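Local coordinates for protein TRAP-type C4-dicarboxylate:H+ symport system substrate-binding component DctP (Shewanella oneidensis, PDB 4MX6) that binds the C4-dicarboxylate succinate and probably delivers it in the periplasm to a TRAP-type membrane transporter, at residues A[51-54]-A[55-58]; A[266-269]-A[270-273]. One frame throughout, in Å; residues are numbered along the deposited sequence. Where two conformers were deposited one is given.

Both interactions are local, each a pair of successive turns of one helix: interaction 1 lies on helix 50-65 and interaction 2 on helix 260-295. The two helices pack on each other, with Met54, Lys57 and Phe58 of the first meeting Leu270 and Ser273 of the second, and the contact centres are about 11 Å apart. Interaction 1 is mostly buried and largely apolar beyond its backbone bonds, although Lys51 brings it to the succinate site. Interaction 2 is only partly buried: Ile266, Ala269, Leu270 and Ser273 are interior, whereas Lys267, Glu268, Asp271 and Glu272 carry charge, most of it acidic, on its more open side, where waters join in.

Interaction 1: A[51-54]-A[55-58]; sequences KGQM and ALKF
The amide of Gln53 meets Leu56 at its nitrogen end, NE2 lying 4.1 Å from the methyl CD1, which stands off the amide plane rather than in it. That nitrogen is held by a hydrogen bond to Glu47 O, so the methyl merely packs obliquely against one face at that end. The other flat group, the Phe58 ring, turns away from 51-54. With CG anti to the backbone N (chi1 176°), it is carried into the interior, where it packs edge-to-face with Phe97 and touches Phe41 and Val72; toward the preceding turn it offers CB, 3.5 Å from Met54 O. Leu56 also rests CG 3.5 Å from Gly52 O. Four successive i to i+4 hydrogen bonds join the turns, among them Ala55 N to Lys51 O at 3.0 Å and the shorter Lys57 N to Gln53 O at 2.8 Å. Helix 50-65 is the crossover helix of a beta-alpha-beta unit with strands 37-42 and 70-75, and Met54, Ala55 and Phe58 all pack on Phe41 of the first strand. Near the start of this helix Lys51 extends away from 55-58, NZ hydrogen-bonding both Ala99 O and the bound succinate while the ammonium also makes a cation-pi contact with Tyr246.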
# COMPACT_ATOMS: atom_id res chain seq x y z
N LYS A 51 2.43 7.27 5.54
CA LYS A 51 1.08 7.79 5.31
C LYS A 51 0.58 8.61 6.49
O LYS A 51 -0.08 9.63 6.30
CB LYS A 51 0.12 6.65 4.98
CG LYS A 51 -1.33 7.08 4.81
CD LYS A 51 -2.16 6.09 4.01
CE LYS A 51 -2.07 4.68 4.56
NZ LYS A 51 -2.91 3.74 3.77
N GLY A 52 0.88 8.17 7.71
CA GLY A 52 0.49 8.94 8.88
C GLY A 52 1.06 10.35 8.86
O GLY A 52 0.38 11.34 9.21
N GLN A 53 2.32 10.45 8.48
CA GLN A 53 3.00 11.74 8.42
C GLN A 53 2.55 12.57 7.22
O GLN A 53 2.43 13.79 7.34
CB GLN A 53 4.52 11.54 8.40
CG GLN A 53 5.07 10.95 9.70
CD GLN A 53 4.78 11.83 10.88
OE1 GLN A 53 5.37 12.90 11.02
NE2 GLN A 53 3.89 11.38 11.75
N MET A 54 2.30 11.94 6.08
CA MET A 54 1.73 12.65 4.93
C MET A 54 0.42 13.31 5.32
O MET A 54 0.18 14.48 5.00
CB MET A 54 1.55 11.69 3.74
CG MET A 54 0.82 12.30 2.56
SD MET A 54 -0.95 12.02 2.65
CE MET A 54 -1.52 13.07 1.33
N ALA A 55 -0.46 12.58 6.01
CA ALA A 55 -1.77 13.12 6.35
C ALA A 55 -1.63 14.31 7.30
O ALA A 55 -2.32 15.32 7.15
CB ALA A 55 -2.64 12.03 6.95
N LEU A 56 -0.75 14.19 8.30
CA LEU A 56 -0.54 15.30 9.24
C LEU A 56 0.13 16.50 8.57
O LEU A 56 -0.19 17.64 8.88
CB LEU A 56 0.29 14.83 10.44
CG LEU A 56 -0.46 13.95 11.44
CD1 LEU A 56 0.48 13.50 12.54
CD2 LEU A 56 -1.68 14.64 12.03
N LYS A 57 1.05 16.26 7.63
CA LYS A 57 1.65 17.38 6.91
C LYS A 57 0.60 18.12 6.10
O LYS A 57 0.58 19.35 6.05
CB LYS A 57 2.79 16.88 6.01
CG LYS A 57 3.52 17.97 5.25
CD LYS A 57 4.22 18.97 6.17
CE LYS A 57 5.12 19.91 5.40
NZ LYS A 57 5.86 20.82 6.30
N PHE A 58 -0.30 17.37 5.47
CA PHE A 58 -1.40 17.97 4.70
C PHE A 58 -2.26 18.85 5.62
O PHE A 58 -2.57 20.00 5.27
CB PHE A 58 -2.20 16.86 4.02
CG PHE A 58 -3.42 17.34 3.28
CD1 PHE A 58 -3.34 18.23 2.22
CD2 PHE A 58 -4.66 16.81 3.60
CE1 PHE A 58 -4.47 18.62 1.55
CE2 PHE A 58 -5.79 17.20 2.91
CZ PHE A 58 -5.69 18.10 1.89

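Interaction 2: A[266-269]-A[270-273]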
# COMPACT_ATOMS: atom_id res chain seq x y z
N ILE A 266 -5.30 23.67 -1.96
CA ILE A 266 -5.39 22.35 -1.34
C ILE A 266 -4.58 21.31 -2.11
O ILE A 266 -3.87 20.50 -1.52
CB ILE A 266 -6.87 21.95 -1.18
CG1 ILE A 266 -7.55 22.88 -0.16
CG2 ILE A 266 -6.99 20.49 -0.78
CD1 ILE A 266 -9.04 22.80 -0.15
N LYS A 267 -4.66 21.35 -3.44
CA LYS A 267 -3.92 20.41 -4.28
C LYS A 267 -2.42 20.60 -4.11
O LYS A 267 -1.68 19.62 -4.00
CB LYS A 267 -4.32 20.58 -5.75
CG LYS A 267 -3.57 19.66 -6.71
CD LYS A 267 -3.65 18.17 -6.35
CE LYS A 267 -3.30 17.28 -7.54
NZ LYS A 267 -1.93 17.53 -8.06
N GLU A 268 -1.95 21.84 -4.06
CA GLU A 268 -0.53 22.09 -3.89
C GLU A 268 -0.06 21.60 -2.52
O GLU A 268 1.03 21.04 -2.40
CB GLU A 268 -0.21 23.57 -4.08
CG GLU A 268 1.22 23.95 -3.72
CD GLU A 268 2.27 23.26 -4.57
OE1 GLU A 268 1.96 22.88 -5.72
OE2 GLU A 268 3.42 23.11 -4.10
N ALA A 269 -0.89 21.78 -1.49
CA ALA A 269 -0.56 21.29 -0.16
C ALA A 269 -0.48 19.77 -0.17
O ALA A 269 0.41 19.17 0.44
CB ALA A 269 -1.60 21.77 0.86
N LEU A 270 -1.41 19.13 -0.88
CA LEU A 270 -1.39 17.69 -1.00
C LEU A 270 -0.11 17.21 -1.69
O LEU A 270 0.53 16.27 -1.24
CB LEU A 270 -2.62 17.22 -1.77
CG LEU A 270 -2.92 15.74 -1.61
CD1 LEU A 270 -3.61 15.51 -0.28
CD2 LEU A 270 -3.81 15.33 -2.73
N ASP A 271 0.25 17.85 -2.80
CA ASP A 271 1.46 17.47 -3.52
C ASP A 271 2.68 17.54 -2.61
O ASP A 271 3.53 16.65 -2.61
CB ASP A 271 1.69 18.41 -4.71
CG ASP A 271 0.67 18.26 -5.82
OD1 ASP A 271 -0.12 17.30 -5.80
OD2 ASP A 271 0.67 19.14 -6.71
N GLU A 272 2.79 18.62 -1.84
CA GLU A 272 3.94 18.79 -0.96
C GLU A 272 3.95 17.75 0.16
O GLU A 272 5.00 17.25 0.56
CB GLU A 272 3.95 20.21 -0.39
CG GLU A 272 4.29 21.24 -1.42
CD GLU A 272 4.19 22.65 -0.87
OE1 GLU A 272 4.62 22.86 0.29
OE2 GLU A 272 3.68 23.54 -1.59
N SER A 273 2.77 17.41 0.66
CA SER A 273 2.64 16.41 1.70
C SER A 273 3.06 15.03 1.19
O SER A 273 3.69 14.26 1.91
CB SER A 273 1.20 16.39 2.21
OG SER A 273 0.84 17.66 2.75
O HOH W 1 -0.71 20.02 -9.00
O HOH W 2 -0.17 21.59 -7.15
O HOH W 3 2.80 20.91 -6.89
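Segments 266-269 and 270-273 are consecutive turns of one helix, joined by four i to i+4 backbone bonds, from Leu270 N to Ile266 O (2.9 Å) through Ser273 N to Ala269 O (3.0 Å). In one of its two conformers Ser273 adds OG to the same carbonyl, so that N and OG reach Ala269 O from opposite faces of its plane. Lys267 and Asp271 form an i, i+4 salt bridge: NZ meets the syn lone pair of Asp271 OD1 at 2.9 Å, while its bond to Asp271 OD2 is weak at 3.3 Å. The lysine chain bends at chi2 (54°) and chi4 (59°), which brings the ammonium round to the side of the carboxylate where both oxygens lie. One water links NZ with OD2, and two more lie between OD2 and Glu268 OE1, two acid oxygens 4.1 Å apart. Replacing Asp271 by alanine is likely to cost Lys267 its charged mate and these waters one of their acceptors. Glu268 OE2 and Glu272 OE2 are just 2.6 Å apart, their carboxylate planes 55° from each other, and one of these acids probably holds a proton; Glu272 OE1 is also salt-bridged to Arg65. On the interior side Leu270 and Ser273 face helix 50-65, Lys267 and Leu270 touch Leu151 of strand 148-158, and Ile266 packs on Trp255 of helix 252-257.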